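Long-range contact in uncharacterized protein YobA (Bacillus subtilis subsp. subtilis str. 168, PDB 4QY7), which is of unknown function but is a small OB-fold protein of the DUF3221 family, probably made with a signal sequence: residues T4-K16 with L64-R77. Numbering follows the deposited sequence. Where two conformers were deposited one is given.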
loop_
_atom_site.group_PDB
_atom_site.type_symbol
_atom_site.label_atom_id
_atom_site.label_comp_id
_atom_site.label_asym_id
_atom_site.label_seq_id
_atom_site.Cartn_x
_atom_site.Cartn_y
_atom_site.Cartn_z
ATOM N N THR A 4 3.947 14.120 -17.322
ATOM C CA THR A 4 4.683 13.219 -16.427
ATOM C C THR A 4 3.860 11.959 -16.225
ATOM O O THR A 4 2.727 12.056 -15.762
ATOM C CB THR A 4 4.986 13.909 -15.087
ATOM O OG1 THR A 4 5.546 15.200 -15.339
ATOM C CG2 THR A 4 5.932 13.089 -14.205
ATOM N N LYS A 5 4.408 10.793 -16.606
ATOM C CA LYS A 5 3.711 9.514 -16.494
ATOM C C LYS A 5 3.984 8.892 -15.121
ATOM O O LYS A 5 5.131 8.547 -14.830
ATOM C CB LYS A 5 4.157 8.564 -17.625
HETATM N N MSE A 6 2.945 8.768 -14.264
HETATM C CA MSE A 6 3.126 8.163 -12.943
HETATM C C MSE A 6 2.719 6.706 -12.974
HETATM O O MSE A 6 1.805 6.327 -13.718
HETATM C CB MSE A 6 2.301 8.894 -11.869
HETATM C CG MSE A 6 3.009 10.139 -11.300
HETATM SE SE MSE A 6 2.311 10.506 -9.528
HETATM C CE MSE A 6 0.565 11.017 -9.992
ATOM N N GLN A 7 3.370 5.904 -12.138
ATOM C CA GLN A 7 3.021 4.505 -12.010
ATOM C C GLN A 7 1.884 4.352 -11.039
ATOM O O GLN A 7 1.651 5.229 -10.203
ATOM C CB GLN A 7 4.204 3.699 -11.486
ATOM C CG GLN A 7 5.450 3.827 -12.305
ATOM C CD GLN A 7 6.427 2.778 -11.867
ATOM O OE1 GLN A 7 6.112 1.581 -11.874
ATOM N NE2 GLN A 7 7.591 3.197 -11.431
ATOM N N SER A 8 1.210 3.218 -11.101
ATOM C CA SER A 8 0.147 2.942 -10.142
ATOM C C SER A 8 0.073 1.468 -9.811
ATOM O O SER A 8 0.519 0.619 -10.599
ATOM C CB SER A 8 -1.210 3.377 -10.695
ATOM O OG SER A 8 -1.606 2.623 -11.839
ATOM N N LEU A 9 -0.516 1.166 -8.654
ATOM C CA LEU A 9 -0.789 -0.221 -8.289
ATOM C C LEU A 9 -1.959 -0.284 -7.353
ATOM O O LEU A 9 -2.266 0.706 -6.684
ATOM C CB LEU A 9 0.450 -0.926 -7.704
ATOM C CG LEU A 9 1.022 -0.381 -6.408
ATOM C CD1 LEU A 9 0.339 -1.047 -5.200
ATOM C CD2 LEU A 9 2.543 -0.687 -6.300
ATOM N N VAL A 10 -2.590 -1.460 -7.274
ATOM C CA VAL A 10 -3.771 -1.667 -6.453
ATOM C C VAL A 10 -3.467 -2.638 -5.348
ATOM O O VAL A 10 -2.754 -3.619 -5.553
ATOM C CB VAL A 10 -4.914 -2.219 -7.355
ATOM C CG1 VAL A 10 -6.092 -2.720 -6.499
ATOM C CG2 VAL A 10 -5.376 -1.154 -8.355
ATOM N N GLY A 11 -4.024 -2.365 -4.174
ATOM C CA GLY A 11 -3.823 -3.281 -3.050
ATOM C C GLY A 11 -4.786 -3.001 -1.936
ATOM O O GLY A 11 -5.531 -2.027 -1.991
ATOM N N TYR A 12 -4.792 -3.880 -0.957
ATOM C CA TYR A 12 -5.676 -3.764 0.202
ATOM C C TYR A 12 -4.906 -3.282 1.397
ATOM O O TYR A 12 -3.864 -3.866 1.699
ATOM C CB TYR A 12 -6.325 -5.119 0.549
ATOM C CG TYR A 12 -7.211 -5.659 -0.542
ATOM C CD1 TYR A 12 -6.668 -6.336 -1.634
ATOM C CD2 TYR A 12 -8.570 -5.385 -0.557
ATOM C CE1 TYR A 12 -7.471 -6.788 -2.678
ATOM C CE2 TYR A 12 -9.392 -5.864 -1.584
ATOM C CZ TYR A 12 -8.829 -6.551 -2.645
ATOM O OH TYR A 12 -9.602 -7.034 -3.688
ATOM N N VAL A 13 -5.441 -2.310 2.138
ATOM C CA VAL A 13 -4.755 -1.765 3.321
ATOM C C VAL A 13 -4.873 -2.742 4.468
ATOM O O VAL A 13 -5.980 -2.963 4.911
ATOM C CB VAL A 13 -5.332 -0.392 3.740
ATOM C CG1 VAL A 13 -4.617 0.177 4.979
ATOM C CG2 VAL A 13 -5.266 0.610 2.585
ATOM N N VAL A 14 -3.761 -3.296 4.963
ATOM C CA VAL A 14 -3.782 -4.242 6.103
ATOM C C VAL A 14 -3.279 -3.565 7.373
ATOM O O VAL A 14 -3.769 -3.875 8.462
ATOM C CB VAL A 14 -3.027 -5.578 5.857
ATOM C CG1 VAL A 14 -3.836 -6.487 4.946
ATOM C CG2 VAL A 14 -1.617 -5.370 5.316
ATOM N N LEU A 15 -2.321 -2.638 7.256
ATOM C CA LEU A 15 -1.810 -1.857 8.388
ATOM C C LEU A 15 -1.681 -0.411 7.961
ATOM O O LEU A 15 -1.324 -0.139 6.819
ATOM C CB LEU A 15 -0.450 -2.377 8.859
ATOM C CG LEU A 15 -0.409 -3.798 9.415
ATOM C CD1 LEU A 15 1.009 -4.358 9.361
ATOM C CD2 LEU A 15 -0.950 -3.837 10.854
ATOM N N LYS A 16 -1.983 0.530 8.853
ATOM C CA LYS A 16 -1.877 1.949 8.514
ATOM C C LYS A 16 -1.530 2.700 9.766
ATOM O O LYS A 16 -2.186 2.501 10.790
ATOM C CB LYS A 16 -3.201 2.488 7.919
ATOM C CG LYS A 16 -3.072 3.927 7.343
ATOM C CD LYS A 16 -3.549 4.994 8.343
ATOM C CE LYS A 16 -3.362 6.397 7.832
ATOM N NZ LYS A 16 -4.045 7.395 8.717
ATOM N N LEU A 64 -7.915 6.635 4.871
ATOM C CA LEU A 64 -7.125 5.483 4.489
ATOM C C LEU A 64 -7.149 4.537 5.679
ATOM O O LEU A 64 -6.493 4.800 6.682
ATOM C CB LEU A 64 -5.718 5.931 4.116
ATOM C CG LEU A 64 -4.896 4.904 3.424
ATOM C CD1 LEU A 64 -5.516 4.535 2.090
ATOM C CD2 LEU A 64 -3.478 5.429 3.229
ATOM N N LYS A 65 -8.039 3.551 5.640
ATOM C CA LYS A 65 -8.256 2.641 6.764
ATOM C C LYS A 65 -8.040 1.210 6.379
ATOM O O LYS A 65 -8.168 0.850 5.195
ATOM C CB LYS A 65 -9.690 2.782 7.275
ATOM C CG LYS A 65 -10.082 4.236 7.562
ATOM C CD LYS A 65 -11.279 4.374 8.447
ATOM C CE LYS A 65 -11.504 5.827 8.777
ATOM N NZ LYS A 65 -12.644 6.010 9.712
ATOM N N ARG A 66 -7.788 0.377 7.392
ATOM C CA ARG A 66 -7.630 -1.069 7.194
ATOM C C ARG A 66 -8.864 -1.638 6.533
ATOM O O ARG A 66 -10.008 -1.274 6.886
ATOM C CB ARG A 66 -7.399 -1.810 8.527
ATOM C CG ARG A 66 -6.063 -1.532 9.203
ATOM C CD ARG A 66 -5.837 -2.522 10.340
ATOM N NE ARG A 66 -6.940 -2.531 11.312
ATOM C CZ ARG A 66 -7.223 -3.537 12.137
ATOM N NH1 ARG A 66 -6.483 -4.645 12.132
ATOM N NH2 ARG A 66 -8.252 -3.447 12.975
ATOM N N GLY A 67 -8.633 -2.495 5.560
ATOM C CA GLY A 67 -9.723 -3.128 4.829
ATOM C C GLY A 67 -10.100 -2.432 3.549
ATOM O O GLY A 67 -10.785 -3.029 2.709
ATOM N N GLU A 68 -9.664 -1.180 3.360
ATOM C CA GLU A 68 -9.939 -0.487 2.115
ATOM C C GLU A 68 -9.099 -1.044 0.984
ATOM O O GLU A 68 -7.906 -1.311 1.167
ATOM C CB GLU A 68 -9.646 1.014 2.245
ATOM C CG GLU A 68 -10.607 1.735 3.195
ATOM C CD GLU A 68 -12.047 1.884 2.750
ATOM O OE1 GLU A 68 -12.347 1.638 1.560
ATOM O OE2 GLU A 68 -12.873 2.301 3.591
ATOM N N LYS A 69 -9.712 -1.156 -0.200
ATOM C CA LYS A 69 -9.005 -1.486 -1.433
ATOM C C LYS A 69 -8.684 -0.145 -2.097
ATOM O O LYS A 69 -9.580 0.694 -2.252
ATOM C CB LYS A 69 -9.871 -2.357 -2.340
ATOM C CG LYS A 69 -9.115 -2.879 -3.552
ATOM C CD LYS A 69 -10.103 -3.557 -4.494
ATOM C CE LYS A 69 -9.415 -4.266 -5.636
ATOM N NZ LYS A 69 -10.375 -5.123 -6.384
ATOM N N ILE A 70 -7.426 0.085 -2.445
ATOM C CA ILE A 70 -7.053 1.374 -3.026
ATOM C C ILE A 70 -6.163 1.218 -4.236
ATOM O O ILE A 70 -5.491 0.190 -4.416
ATOM C CB ILE A 70 -6.305 2.259 -1.965
ATOM C CG1 ILE A 70 -4.914 1.656 -1.601
ATOM C CG2 ILE A 70 -7.152 2.424 -0.675
ATOM C CD1 ILE A 70 -4.104 2.538 -0.616
ATOM N N LYS A 71 -6.133 2.278 -5.029
ATOM C CA LYS A 71 -5.171 2.459 -6.109
ATOM C C LYS A 71 -4.245 3.571 -5.665
ATOM O O LYS A 71 -4.735 4.619 -5.239
ATOM C CB LYS A 71 -5.872 2.838 -7.400
ATOM C CG LYS A 71 -4.926 2.860 -8.597
ATOM C CD LYS A 71 -5.766 2.911 -9.878
ATOM C CE LYS A 71 -4.955 2.887 -11.125
ATOM N NZ LYS A 71 -5.828 3.112 -12.318
ATOM N N VAL A 72 -2.924 3.384 -5.770
ATOM C CA VAL A 72 -1.964 4.428 -5.390
ATOM C C VAL A 72 -1.186 4.832 -6.611
ATOM O O VAL A 72 -0.991 3.974 -7.508
ATOM C CB VAL A 72 -1.009 3.983 -4.255
ATOM C CG1 VAL A 72 -1.811 3.629 -2.990
ATOM C CG2 VAL A 72 -0.127 2.796 -4.685
ATOM N N TRP A 73 -0.691 6.086 -6.615
ATOM C CA TRP A 73 0.132 6.627 -7.702
ATOM C C TRP A 73 1.456 7.073 -7.158
ATOM O O TRP A 73 1.514 7.649 -6.059
ATOM C CB TRP A 73 -0.536 7.798 -8.419
ATOM C CG TRP A 73 -1.610 7.375 -9.355
ATOM C CD1 TRP A 73 -1.489 7.134 -10.693
ATOM C CD2 TRP A 73 -2.964 7.107 -9.018
ATOM N NE1 TRP A 73 -2.696 6.732 -11.209
ATOM C CE2 TRP A 73 -3.628 6.732 -10.207
ATOM C CE3 TRP A 73 -3.701 7.174 -7.826
ATOM C CZ2 TRP A 73 -4.984 6.415 -10.234
ATOM C CZ3 TRP A 73 -5.041 6.841 -7.851
ATOM C CH2 TRP A 73 -5.673 6.481 -9.045
ATOM N N PHE A 74 2.546 6.786 -7.908
ATOM C CA PHE A 74 3.885 7.111 -7.432
ATOM C C PHE A 74 4.849 7.209 -8.597
ATOM O O PHE A 74 4.545 6.701 -9.676
ATOM C CB PHE A 74 4.364 6.016 -6.446
ATOM C CG PHE A 74 4.356 4.628 -7.047
ATOM C CD1 PHE A 74 3.211 3.833 -7.008
ATOM C CD2 PHE A 74 5.510 4.084 -7.602
ATOM C CE1 PHE A 74 3.190 2.583 -7.633
ATOM C CE2 PHE A 74 5.487 2.832 -8.205
ATOM C CZ PHE A 74 4.335 2.069 -8.181
ATOM N N HIS A 75 5.994 7.851 -8.400
ATOM C CA HIS A 75 6.967 7.968 -9.489
ATOM C C HIS A 75 7.792 6.682 -9.635
ATOM O O HIS A 75 7.901 6.141 -10.745
ATOM C CB HIS A 75 7.884 9.167 -9.266
ATOM C CG HIS A 75 7.134 10.454 -9.309
ATOM N ND1 HIS A 75 6.560 10.922 -10.493
ATOM C CD2 HIS A 75 6.814 11.299 -8.306
ATOM C CE1 HIS A 75 5.941 12.045 -10.168
ATOM N NE2 HIS A 75 6.075 12.318 -8.864
ATOM N N THR A 76 8.388 6.210 -8.537
ATOM C CA THR A 76 9.246 5.021 -8.575
ATOM C C THR A 76 9.209 4.217 -7.316
ATOM O O THR A 76 8.856 4.736 -6.258
ATOM C CB THR A 76 10.705 5.463 -8.825
ATOM O OG1 THR A 76 11.504 4.306 -9.088
ATOM C CG2 THR A 76 11.307 6.212 -7.644
ATOM N N ARG A 77 9.605 2.941 -7.428
ATOM C CA ARG A 77 9.731 2.050 -6.288
ATOM C C ARG A 77 11.112 2.199 -5.737
ATOM O O ARG A 77 12.086 2.276 -6.499
ATOM C CB ARG A 77 9.526 0.556 -6.628
ATOM C CG ARG A 77 8.105 0.109 -6.953
ATOM C CD ARG A 77 8.142 -1.272 -7.623
ATOM N NE ARG A 77 6.800 -1.699 -8.064
ATOM C CZ ARG A 77 6.168 -1.227 -9.136
ATOM N NH1 ARG A 77 6.729 -0.288 -9.894
ATOM N NH2 ARG A 77 4.949 -1.663 -9.441
HETATM O O HOH W 1 7.435 9.195 -12.968
HETATM O O HOH W 2 -11.720 -7.148 -5.106
HETATM O O HOH W 3 -4.142 -5.194 10.766
HETATM O O HOH W 4 -6.945 6.408 8.767
#
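Gln7 lays its CB over one face of the Phe74 ring, 3.9 Å from the ring centroid, in a CH-pi contact. Beyond CB the chain runs on extended (chi2 -168°), which carries the amide past the ring so that both its ends are gripped: NE2 donates to His75 O at 3.0 Å, while OE1 accepts from Arg77 NH1 at 2.8 Å, the oxygen lying in the guanidinium plane. With an alanine here, Arg77 NH1 and His75 O would probably lose these mates, and the arginine, whose guanidinium rests a face on Phe74 CZ, could swing away. Leu9 CD2 meets Phe74 CE1 at 3.6 Å on the same side of the sheet. Gln7 and Leu9 lie on strand 7-16, which pairs antiparallel with strand 69-74 in the OB-fold sheet, joined by paired backbone bonds from Gln7–Phe74 to Gly11–Ile70. The other side of the sheet carries Ser8 CB over the five-membered ring of Trp73, at 3.9 Å from the centroid, and Tyr12, whose ring takes Lys69 CG over one face in a further CH-pi contact. One water links Tyr12 OH with Lys69 NZ, accepting from the amine. Just ahead of strand 69-74, Gly67 N donates to Val13 O at 2.8 Å, tying the type II turn Lys65–Glu68 to strand 7-16.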